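Local coordinates for protein pectate lyase (Paenibacillus sp. 0602, PDB 5GT5) that cleaves the polygalacturonate backbone of pectins by beta-elimination and probably needs calcium to do so, at residues L135-E140 with N149-I154; H83-Q88 with N201-R206; S92-D97 with K113-S118. The protein carries 1 engineered substitution. All coordinates share one frame; numbering follows the deposited sequence.

Overall arrangement
Three contacts adjoin in one part of this polysaccharide lyase family 1 beta-helix. Interaction 1 folds one long loop onto itself, its centre about 12 Å from that of interaction 2 and about 13 Å from that of interaction 3. Toward interaction 2 the loop offers two polar links, Trp136 O to Trp203 NE1 at 2.8 Å and Glu137 OE1 to His83 N at 2.9 Å. Toward interaction 3 it is joined through Tyr153 O and Ile117 N, 2.9 Å apart. Between interactions 2 and 3, Leu86 packs on His114. Asp152, within interaction 1, is a likely calcium ligand, with the side chains of Asp174 and Asp178 each about 3 Å from its own.

Interaction 1: residues L135-E140 with N149-I154; sequences LWEWDE and NDWDYI
Glu137 and Asn149 make the one direct hydrogen bond between 135-140 and 149-154, with Asn149 ND2 giving a proton to Glu137 OE2 at 2.8 Å and an N-H...O angle of 157°. The acceptor lies close to the amide plane of Asn149, whereas the amide nitrogen stands above the carboxylate plane, 48° out of it. OE2 also takes the N-H of Leu81, and OE1 takes those of Thr82 and His83, so four N-H groups grip this buried carboxylate, an environment that would probably stabilise its negative charge. Its chain is extended beyond CG, which carries the acid alongside the Trp151 indole, which it approaches obliquely: Glu137 CD lies 3.6 Å from Trp151 CH2, with carboxylate and ring planes 46° apart. Asn149 ND2 meanwhile rests over one face of that indole, offset toward its rim. Further along the same ring, Leu135 O meets the edge near the ring plane, 3.4 Å from Trp151 CE3, while the indole N-H is taken up by Asn78 O.

Leu135 is wedged between two aromatic residues. Its CG packs on Trp151 CB at 3.8 Å, and its CB reaches Tyr153 CE1 at 3.4 Å. Its CD2 branch extends along the tyrosine to CD1 and also lies 3.6 Å from Asp152 O. The intervening Asp152 has its CB directed away from 135-140, and its OD1 accepts from Gly175 N beside the probable calcium ligands Asp174 and Asp178.

The whole contact lies in the loop joining strands 131-133 and 154-157: Trp136 and Glu137 lean on helix 203-212, Trp138 reaches helices 219-225 and 233-241, and Tyr153 bonds through its backbone to Ile117 of strand 115-120.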
loop_
_atom_site.group_PDB
_atom_site.type_symbol
_atom_site.label_atom_id
_atom_site.label_comp_id
_atom_site.label_asym_id
_atom_site.label_seq_id
_atom_site.Cartn_x
_atom_site.Cartn_y
_atom_site.Cartn_z
ATOM N N LEU A 135 -28.761 -11.966 2.044
ATOM C CA LEU A 135 -27.727 -12.757 1.383
ATOM C C LEU A 135 -27.500 -14.060 2.160
ATOM O O LEU A 135 -26.392 -14.622 2.133
ATOM C CB LEU A 135 -26.414 -11.960 1.241
ATOM C CG LEU A 135 -25.426 -12.498 0.190
ATOM C CD1 LEU A 135 -25.987 -12.390 -1.231
ATOM C CD2 LEU A 135 -24.117 -11.752 0.263
ATOM N N TRP A 136 -28.554 -14.557 2.820
ATOM C CA TRP A 136 -28.505 -15.844 3.519
ATOM C C TRP A 136 -29.654 -16.714 3.040
ATOM O O TRP A 136 -30.740 -16.203 2.766
ATOM C CB TRP A 136 -28.594 -15.659 5.043
ATOM C CG TRP A 136 -28.671 -16.977 5.827
ATOM C CD1 TRP A 136 -27.621 -17.710 6.324
ATOM C CD2 TRP A 136 -29.865 -17.697 6.163
ATOM N NE1 TRP A 136 -28.100 -18.840 6.963
ATOM C CE2 TRP A 136 -29.467 -18.857 6.877
ATOM C CE3 TRP A 136 -31.237 -17.467 5.929
ATOM C CZ2 TRP A 136 -30.397 -19.784 7.351
ATOM C CZ3 TRP A 136 -32.158 -18.378 6.411
ATOM C CH2 TRP A 136 -31.741 -19.526 7.093
ATOM N N GLU A 137 -29.425 -18.024 2.948
ATOM C CA GLU A 137 -30.500 -19.013 2.798
ATOM C C GLU A 137 -30.081 -20.269 3.526
ATOM O O GLU A 137 -28.925 -20.436 3.866
ATOM C CB GLU A 137 -30.828 -19.286 1.326
ATOM C CG GLU A 137 -29.722 -20.048 0.585
ATOM C CD GLU A 137 -30.156 -20.472 -0.803
ATOM O OE1 GLU A 137 -31.229 -19.999 -1.273
ATOM O OE2 GLU A 137 -29.423 -21.273 -1.421
ATOM N N TRP A 138 -31.065 -21.116 3.809
ATOM C CA TRP A 138 -30.855 -22.389 4.485
ATOM C C TRP A 138 -30.010 -23.342 3.632
ATOM O O TRP A 138 -30.156 -23.411 2.411
ATOM C CB TRP A 138 -32.254 -22.959 4.768
ATOM C CG TRP A 138 -32.298 -24.352 5.363
ATOM C CD1 TRP A 138 -32.432 -25.528 4.678
ATOM C CD2 TRP A 138 -32.250 -24.699 6.761
ATOM N NE1 TRP A 138 -32.476 -26.585 5.563
ATOM C CE2 TRP A 138 -32.370 -26.106 6.845
ATOM C CE3 TRP A 138 -32.140 -23.957 7.941
ATOM C CZ2 TRP A 138 -32.351 -26.796 8.063
ATOM C CZ3 TRP A 138 -32.147 -24.640 9.182
ATOM C CH2 TRP A 138 -32.240 -26.052 9.223
ATOM N N ASP A 139 -29.138 -24.087 4.295
ATOM C CA ASP A 139 -28.278 -25.025 3.582
ATOM C C ASP A 139 -28.721 -26.487 3.691
ATOM O O ASP A 139 -28.447 -27.147 4.707
ATOM C CB ASP A 139 -26.855 -24.920 4.105
ATOM C CG ASP A 139 -25.958 -25.965 3.527
ATOM O OD1 ASP A 139 -26.197 -26.423 2.371
ATOM O OD2 ASP A 139 -25.001 -26.373 4.246
ATOM N N GLU A 140 -29.350 -27.000 2.633
ATOM C CA GLU A 140 -29.526 -28.440 2.494
ATOM C C GLU A 140 -28.341 -29.118 1.812
ATOM O O GLU A 140 -27.931 -30.226 2.230
ATOM C CB GLU A 140 -30.781 -28.750 1.702
ATOM C CG GLU A 140 -32.072 -28.435 2.449
ATOM C CD GLU A 140 -32.433 -29.466 3.512
ATOM O OE1 GLU A 140 -32.024 -30.661 3.386
ATOM O OE2 GLU A 140 -33.151 -29.092 4.486
ATOM N N ASN A 149 -22.757 -22.240 -1.527
ATOM C CA ASN A 149 -23.088 -20.990 -2.223
ATOM C C ASN A 149 -21.951 -19.975 -2.275
ATOM O O ASN A 149 -21.830 -19.203 -3.244
ATOM C CB ASN A 149 -24.301 -20.317 -1.585
ATOM C CG ASN A 149 -25.574 -21.120 -1.759
ATOM O OD1 ASN A 149 -25.530 -22.343 -2.011
ATOM N ND2 ASN A 149 -26.715 -20.445 -1.626
ATOM N N ASP A 150 -21.145 -19.947 -1.224
ATOM C CA ASP A 150 -19.994 -19.036 -1.139
ATOM C C ASP A 150 -20.415 -17.577 -1.246
ATOM O O ASP A 150 -19.713 -16.770 -1.851
ATOM C CB ASP A 150 -18.926 -19.371 -2.200
ATOM C CG ASP A 150 -18.344 -20.764 -2.044
ATOM O OD1 ASP A 150 -18.332 -21.326 -0.924
ATOM O OD2 ASP A 150 -17.879 -21.308 -3.063
ATOM N N TRP A 151 -21.583 -17.229 -0.699
ATOM C CA TRP A 151 -22.016 -15.836 -0.672
ATOM C C TRP A 151 -21.501 -15.108 0.558
ATOM O O TRP A 151 -21.808 -15.527 1.690
ATOM C CB TRP A 151 -23.545 -15.746 -0.631
ATOM C CG TRP A 151 -24.344 -16.381 -1.743
ATOM C CD1 TRP A 151 -23.934 -16.713 -3.020
ATOM C CD2 TRP A 151 -25.727 -16.728 -1.657
ATOM N NE1 TRP A 151 -25.002 -17.242 -3.730
ATOM C CE2 TRP A 151 -26.100 -17.271 -2.911
ATOM C CE3 TRP A 151 -26.685 -16.644 -0.640
ATOM C CZ2 TRP A 151 -27.408 -17.697 -3.179
ATOM C CZ3 TRP A 151 -27.974 -17.079 -0.899
ATOM C CH2 TRP A 151 -28.316 -17.624 -2.151
ATOM N N ASP A 152 -20.730 -14.037 0.364
ATOM C CA ASP A 152 -20.180 -13.221 1.446
ATOM C C ASP A 152 -20.537 -11.789 1.144
ATOM O O ASP A 152 -20.576 -11.411 -0.031
ATOM C CB ASP A 152 -18.647 -13.349 1.470
ATOM C CG ASP A 152 -18.185 -14.780 1.284
ATOM O OD1 ASP A 152 -18.163 -15.516 2.266
ATOM O OD2 ASP A 152 -17.829 -15.158 0.146
ATOM N N TYR A 153 -20.804 -10.941 2.134
ATOM C CA TYR A 153 -21.150 -9.569 1.785
ATOM C C TYR A 153 -19.985 -8.817 1.137
ATOM O O TYR A 153 -20.159 -8.163 0.127
ATOM C CB TYR A 153 -21.658 -8.791 2.992
ATOM C CG TYR A 153 -23.053 -9.126 3.393
ATOM C CD1 TYR A 153 -24.121 -8.853 2.522
ATOM C CD2 TYR A 153 -23.332 -9.639 4.644
ATOM C CE1 TYR A 153 -25.419 -9.143 2.905
ATOM C CE2 TYR A 153 -24.637 -9.925 5.034
ATOM C CZ TYR A 153 -25.657 -9.654 4.156
ATOM O OH TYR A 153 -26.949 -9.965 4.545
ATOM N N ILE A 154 -18.811 -8.876 1.749
ATOM C CA ILE A 154 -17.633 -8.189 1.186
ATOM C C ILE A 154 -16.445 -9.121 1.309
ATOM O O ILE A 154 -16.192 -9.678 2.396
ATOM C CB ILE A 154 -17.313 -6.876 1.916
ATOM C CG1 ILE A 154 -18.497 -5.914 1.813
ATOM C CG2 ILE A 154 -16.050 -6.230 1.333
ATOM C CD1 ILE A 154 -18.300 -4.606 2.609
HETATM O O HOH W 1 -26.172 -24.785 0.253
#

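Interaction 2: residues H83-Q88 with N201-R206; sequences HPVLKQ and NSWVTR
With chi1 at -159° His83 swings its imidazole beside its own carbonyl carbon, and Trp203, at -173°, sends its indole out from the first turn of helix 203-212 in the same sense relative to its backbone, which brings the two rings face to face. They form an offset stack, the imidazole and the six-membered indole ring lying 3.7 Å apart between centroids with planes at 13°. His83 NE2 sits over the indole, 3.2 Å from Trp203 CE2, and Trp203 CZ2 lies above the centre of the imidazole.

Both nitrogens of the histidine are engaged at its edge. NE2 donates to Trp203 O at 3.1 Å, the donor tilted from the carbonyl plane. ND1 accepts from Val85 N at 3.1 Å, the amide lying in the ring plane. That second bond makes His83 the N-cap of helix 84-89, and the pair together fixes the ring's rotation and its tautomer as NE2-protonated with an acceptor at ND1.

Around the rest of the indole, Leu86 CG abuts the edge near the ring plane, 3.6 Å from Trp203 CZ2, while Val85 CB comes obliquely to Trp203 CH2, also at 3.6 Å. The guanidinium of Arg206 turns one face to Trp203 CE3, and its NE donates to Asn201 O at 2.9 Å. The indole N-H is held by Trp136 O.

Two helix starts thus meet: Ser202 OG caps helix 203-212 by accepting from Thr205 N, as His83 caps 84-89. The contact joins the N-termini of two helices, each with a side-chain N-cap, in the loops around the parallel beta-helix of pectate lyases.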
loop_
_atom_site.group_PDB
_atom_site.type_symbol
_atom_site.label_atom_id
_atom_site.label_comp_id
_atom_site.label_asym_id
_atom_site.label_seq_id
_atom_site.Cartn_x
_atom_site.Cartn_y
_atom_site.Cartn_z
ATOM N N HIS A 83 -34.039 -20.228 -0.492
ATOM C CA HIS A 83 -34.833 -19.109 0.008
ATOM C C HIS A 83 -35.869 -18.690 -1.034
ATOM O O HIS A 83 -35.492 -18.403 -2.175
ATOM C CB HIS A 83 -33.985 -17.898 0.417
ATOM C CG HIS A 83 -34.693 -16.973 1.352
ATOM N ND1 HIS A 83 -35.807 -16.235 0.980
ATOM C CD2 HIS A 83 -34.478 -16.705 2.659
ATOM C CE1 HIS A 83 -36.230 -15.545 2.025
ATOM N NE2 HIS A 83 -35.447 -15.822 3.060
ATOM N N PRO A 84 -37.151 -18.665 -0.649
ATOM C CA PRO A 84 -38.176 -18.349 -1.661
ATOM C C PRO A 84 -37.983 -16.983 -2.346
ATOM O O PRO A 84 -38.283 -16.851 -3.531
ATOM C CB PRO A 84 -39.482 -18.388 -0.857
ATOM C CG PRO A 84 -39.094 -18.184 0.573
ATOM C CD PRO A 84 -37.729 -18.867 0.694
ATOM N N VAL A 85 -37.464 -15.995 -1.626
ATOM C CA VAL A 85 -37.266 -14.677 -2.218
ATOM C C VAL A 85 -36.094 -14.723 -3.181
ATOM O O VAL A 85 -36.187 -14.230 -4.296
ATOM C CB VAL A 85 -37.050 -13.609 -1.144
ATOM C CG1 VAL A 85 -36.645 -12.281 -1.765
ATOM C CG2 VAL A 85 -38.320 -13.431 -0.295
ATOM N N LEU A 86 -34.983 -15.309 -2.743
ATOM C CA LEU A 86 -33.770 -15.316 -3.546
ATOM C C LEU A 86 -33.915 -16.175 -4.792
ATOM O O LEU A 86 -33.253 -15.920 -5.801
ATOM C CB LEU A 86 -32.563 -15.734 -2.689
ATOM C CG LEU A 86 -32.273 -14.834 -1.489
ATOM C CD1 LEU A 86 -31.008 -15.335 -0.779
ATOM C CD2 LEU A 86 -32.045 -13.408 -1.970
ATOM N N LYS A 87 -34.767 -17.204 -4.733
ATOM C CA LYS A 87 -35.024 -18.002 -5.930
ATOM C C LYS A 87 -35.647 -17.154 -7.041
ATOM O O LYS A 87 -35.418 -17.421 -8.231
ATOM C CB LYS A 87 -35.904 -19.216 -5.605
ATOM C CG LYS A 87 -35.135 -20.260 -4.853
ATOM C CD LYS A 87 -35.967 -21.422 -4.308
ATOM C CE LYS A 87 -36.327 -22.391 -5.405
ATOM N NZ LYS A 87 -36.959 -23.644 -4.866
ATOM N N GLN A 88 -36.416 -16.134 -6.657
ATOM C CA GLN A 88 -36.978 -15.175 -7.605
ATOM C C GLN A 88 -35.986 -14.100 -8.004
ATOM O O GLN A 88 -35.812 -13.833 -9.189
ATOM C CB GLN A 88 -38.222 -14.524 -7.019
ATOM C CG GLN A 88 -39.352 -15.500 -6.731
ATOM C CD GLN A 88 -40.506 -14.822 -6.005
ATOM O OE1 GLN A 88 -41.029 -13.802 -6.469
ATOM N NE2 GLN A 88 -40.901 -15.375 -4.858
ATOM N N ASN A 201 -42.140 -11.913 10.452
ATOM C CA ASN A 201 -41.783 -11.797 9.034
ATOM C C ASN A 201 -40.296 -11.588 8.824
ATOM O O ASN A 201 -39.867 -11.051 7.801
ATOM C CB ASN A 201 -42.546 -10.674 8.314
ATOM C CG ASN A 201 -42.636 -10.915 6.816
ATOM O OD1 ASN A 201 -42.810 -12.069 6.354
ATOM N ND2 ASN A 201 -42.536 -9.830 6.034
ATOM N N SER A 202 -39.485 -12.047 9.768
ATOM C CA SER A 202 -38.044 -11.910 9.566
ATOM C C SER A 202 -37.566 -12.736 8.381
ATOM O O SER A 202 -38.220 -13.681 7.916
ATOM C CB SER A 202 -37.267 -12.295 10.830
ATOM O OG SER A 202 -37.187 -13.717 10.963
ATOM N N TRP A 203 -36.381 -12.389 7.905
ATOM C CA TRP A 203 -35.796 -13.105 6.775
ATOM C C TRP A 203 -35.655 -14.605 7.010
ATOM O O TRP A 203 -35.955 -15.440 6.132
ATOM C CB TRP A 203 -34.426 -12.494 6.462
ATOM C CG TRP A 203 -33.772 -13.034 5.209
ATOM C CD1 TRP A 203 -32.681 -13.863 5.142
ATOM C CD2 TRP A 203 -34.160 -12.771 3.852
ATOM N NE1 TRP A 203 -32.371 -14.128 3.830
ATOM C CE2 TRP A 203 -33.276 -13.490 3.017
ATOM C CE3 TRP A 203 -35.198 -12.033 3.271
ATOM C CZ2 TRP A 203 -33.363 -13.461 1.621
ATOM C CZ3 TRP A 203 -35.290 -12.004 1.886
ATOM C CH2 TRP A 203 -34.376 -12.709 1.072
ATOM N N VAL A 204 -35.180 -14.946 8.207
ATOM C CA VAL A 204 -35.054 -16.343 8.586
ATOM C C VAL A 204 -36.439 -17.005 8.750
ATOM O O VAL A 204 -36.639 -18.130 8.310
ATOM C CB VAL A 204 -34.210 -16.513 9.848
ATOM C CG1 VAL A 204 -34.294 -17.959 10.360
ATOM C CG2 VAL A 204 -32.768 -16.151 9.562
ATOM N N THR A 205 -37.397 -16.297 9.330
ATOM C CA THR A 205 -38.730 -16.882 9.483
ATOM C C THR A 205 -39.386 -17.170 8.128
ATOM O O THR A 205 -40.015 -18.221 7.951
ATOM C CB THR A 205 -39.604 -15.955 10.310
ATOM O OG1 THR A 205 -39.035 -15.847 11.618
ATOM C CG2 THR A 205 -41.056 -16.503 10.414
ATOM N N ARG A 206 -39.204 -16.261 7.167
ATOM C CA ARG A 206 -39.706 -16.513 5.825
ATOM C C ARG A 206 -39.089 -17.756 5.207
ATOM O O ARG A 206 -39.779 -18.559 4.586
ATOM C CB ARG A 206 -39.509 -15.317 4.908
ATOM C CG ARG A 206 -40.618 -14.290 5.057
ATOM C CD ARG A 206 -40.325 -13.015 4.269
ATOM N NE ARG A 206 -39.541 -12.127 5.099
ATOM C CZ ARG A 206 -38.874 -11.065 4.648
ATOM N NH1 ARG A 206 -38.907 -10.758 3.350
ATOM N NH2 ARG A 206 -38.169 -10.317 5.501
#

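Interaction 3: residues S92-D97 with K113-S118; sequences SKITVD and KHAAIS
Ile94 N donates to Ala116 O at 2.8 Å and Ile94 O accepts from Ser118 N at the same distance, both bonds nearly straight, so Ile94 bonds to residues on both sides of its partner Ile117. This alternation is the signature of parallel strands, here 92-97 and 115-120, parallel neighbours in a sheet of the right-handed beta-helix of pectate lyases. Ser92 repeats the pattern with its N to His114 O and its O to Ala116 N, and Val96 N closes the run on Ser118 O at 2.7 Å. Between these bonds the CA-H groups of Ala115, Lys93, Ile117 and Thr95 face carbonyl oxygens. The strand axes diverge by 22°, consistent with ordinary sheet twist.

Side chains alternate between the two faces. Ser92, Ile94, Ala115 and Ile117 share one, where Leu39 of helix 36-43 and Phe74 also pack on Ile94; Lys93, Thr95, Ala116 and Ser118 share the other. On the first face CG1 of Ile94 stands opposite its own carbonyl carbon (chi1 -57°), and with chi2 near trans CD1 runs back toward the start of the strand, to 3.8 Å from Ala115 CB.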
loop_
_atom_site.group_PDB
_atom_site.type_symbol
_atom_site.label_atom_id
_atom_site.label_comp_id
_atom_site.label_asym_id
_atom_site.label_seq_id
_atom_site.Cartn_x
_atom_site.Cartn_y
_atom_site.Cartn_z
ATOM N N SER A 92 -26.320 -11.683 -7.242
ATOM C CA SER A 92 -25.196 -11.244 -8.073
ATOM C C SER A 92 -23.905 -11.203 -7.287
ATOM O O SER A 92 -23.904 -11.197 -6.039
ATOM C CB SER A 92 -25.452 -9.837 -8.611
ATOM O OG SER A 92 -26.609 -9.808 -9.458
ATOM N N LYS A 93 -22.799 -11.212 -8.022
ATOM C CA LYS A 93 -21.489 -10.886 -7.471
ATOM C C LYS A 93 -20.981 -9.664 -8.214
ATOM O O LYS A 93 -20.915 -9.665 -9.442
ATOM C CB LYS A 93 -20.501 -12.034 -7.644
ATOM C CG LYS A 93 -19.165 -11.704 -7.013
ATOM C CD LYS A 93 -18.124 -12.788 -7.246
ATOM C CE LYS A 93 -18.315 -13.908 -6.264
ATOM N NZ LYS A 93 -17.226 -14.934 -6.408
ATOM N N ILE A 94 -20.645 -8.614 -7.464
ATOM C CA ILE A 94 -20.189 -7.351 -8.049
ATOM C C ILE A 94 -18.724 -7.196 -7.730
ATOM O O ILE A 94 -18.340 -7.146 -6.555
ATOM C CB ILE A 94 -20.978 -6.173 -7.486
ATOM C CG1 ILE A 94 -22.493 -6.360 -7.724
ATOM C CG2 ILE A 94 -20.462 -4.901 -8.115
ATOM C CD1 ILE A 94 -23.380 -5.493 -6.882
ATOM N N THR A 95 -17.891 -7.182 -8.774
ATOM C CA THR A 95 -16.444 -7.159 -8.582
ATOM C C THR A 95 -15.862 -5.787 -8.892
ATOM O O THR A 95 -15.858 -5.363 -10.063
ATOM C CB THR A 95 -15.735 -8.220 -9.442
ATOM O OG1 THR A 95 -16.220 -9.512 -9.069
ATOM C CG2 THR A 95 -14.236 -8.200 -9.184
ATOM N N VAL A 96 -15.344 -5.136 -7.852
ATOM C CA VAL A 96 -14.656 -3.861 -7.947
ATOM C C VAL A 96 -13.198 -4.181 -8.157
ATOM O O VAL A 96 -12.531 -4.670 -7.222
ATOM C CB VAL A 96 -14.842 -3.091 -6.621
ATOM C CG1 VAL A 96 -14.079 -1.790 -6.599
ATOM C CG2 VAL A 96 -16.344 -2.815 -6.368
ATOM N N ASP A 97 -12.699 -3.923 -9.371
ATOM C CA ASP A 97 -11.402 -4.438 -9.811
ATOM C C ASP A 97 -10.509 -3.298 -10.291
ATOM O O ASP A 97 -10.906 -2.489 -11.134
ATOM C CB ASP A 97 -11.622 -5.427 -10.972
ATOM C CG ASP A 97 -10.371 -6.211 -11.358
ATOM O OD1 ASP A 97 -9.268 -5.954 -10.838
ATOM O OD2 ASP A 97 -10.506 -7.111 -12.215
ATOM N N LYS A 113 -28.877 -5.260 -1.269
ATOM C CA LYS A 113 -29.546 -6.562 -1.114
ATOM C C LYS A 113 -29.294 -7.483 -2.290
ATOM O O LYS A 113 -29.239 -7.034 -3.439
ATOM C CB LYS A 113 -31.054 -6.367 -0.941
ATOM C CG LYS A 113 -31.445 -5.654 0.338
ATOM C CD LYS A 113 -32.978 -5.737 0.559
ATOM C CE LYS A 113 -33.678 -4.581 -0.092
ATOM N NZ LYS A 113 -35.136 -4.870 -0.404
ATOM N N HIS A 114 -29.124 -8.773 -1.988
ATOM C CA HIS A 114 -29.084 -9.843 -2.993
ATOM C C HIS A 114 -27.818 -9.837 -3.789
ATOM O O HIS A 114 -27.784 -10.346 -4.912
ATOM C CB HIS A 114 -30.324 -9.837 -3.915
ATOM C CG HIS A 114 -31.592 -9.619 -3.155
ATOM N ND1 HIS A 114 -32.658 -8.899 -3.661
ATOM C CD2 HIS A 114 -31.909 -9.941 -1.881
ATOM C CE1 HIS A 114 -33.605 -8.835 -2.732
ATOM N NE2 HIS A 114 -33.180 -9.468 -1.651
ATOM N N ALA A 115 -26.756 -9.280 -3.210
ATOM C CA ALA A 115 -25.459 -9.250 -3.914
ATOM C C ALA A 115 -24.261 -9.297 -3.002
ATOM O O ALA A 115 -24.237 -8.658 -1.949
ATOM C CB ALA A 115 -25.329 -8.054 -4.872
ATOM N N ALA A 116 -23.246 -10.032 -3.451
ATOM C CA ALA A 116 -21.918 -10.023 -2.833
ATOM C C ALA A 116 -21.040 -8.992 -3.526
ATOM O O ALA A 116 -21.144 -8.801 -4.743
ATOM C CB ALA A 116 -21.259 -11.398 -3.005
ATOM N N ILE A 117 -20.173 -8.342 -2.756
ATOM C CA ILE A 117 -19.166 -7.411 -3.297
ATOM C C ILE A 117 -17.784 -8.023 -3.140
ATOM O O ILE A 117 -17.419 -8.484 -2.054
ATOM C CB ILE A 117 -19.207 -6.051 -2.625
ATOM C CG1 ILE A 117 -20.551 -5.373 -2.954
ATOM C CG2 ILE A 117 -18.001 -5.155 -3.123
ATOM C CD1 ILE A 117 -20.732 -4.049 -2.293
ATOM N N SER A 118 -17.027 -8.052 -4.233
ATOM C CA SER A 118 -15.649 -8.520 -4.219
ATOM C C SER A 118 -14.771 -7.351 -4.624
ATOM O O SER A 118 -14.987 -6.742 -5.675
ATOM C CB SER A 118 -15.495 -9.673 -5.204
ATOM O OG SER A 118 -14.137 -10.061 -5.373
#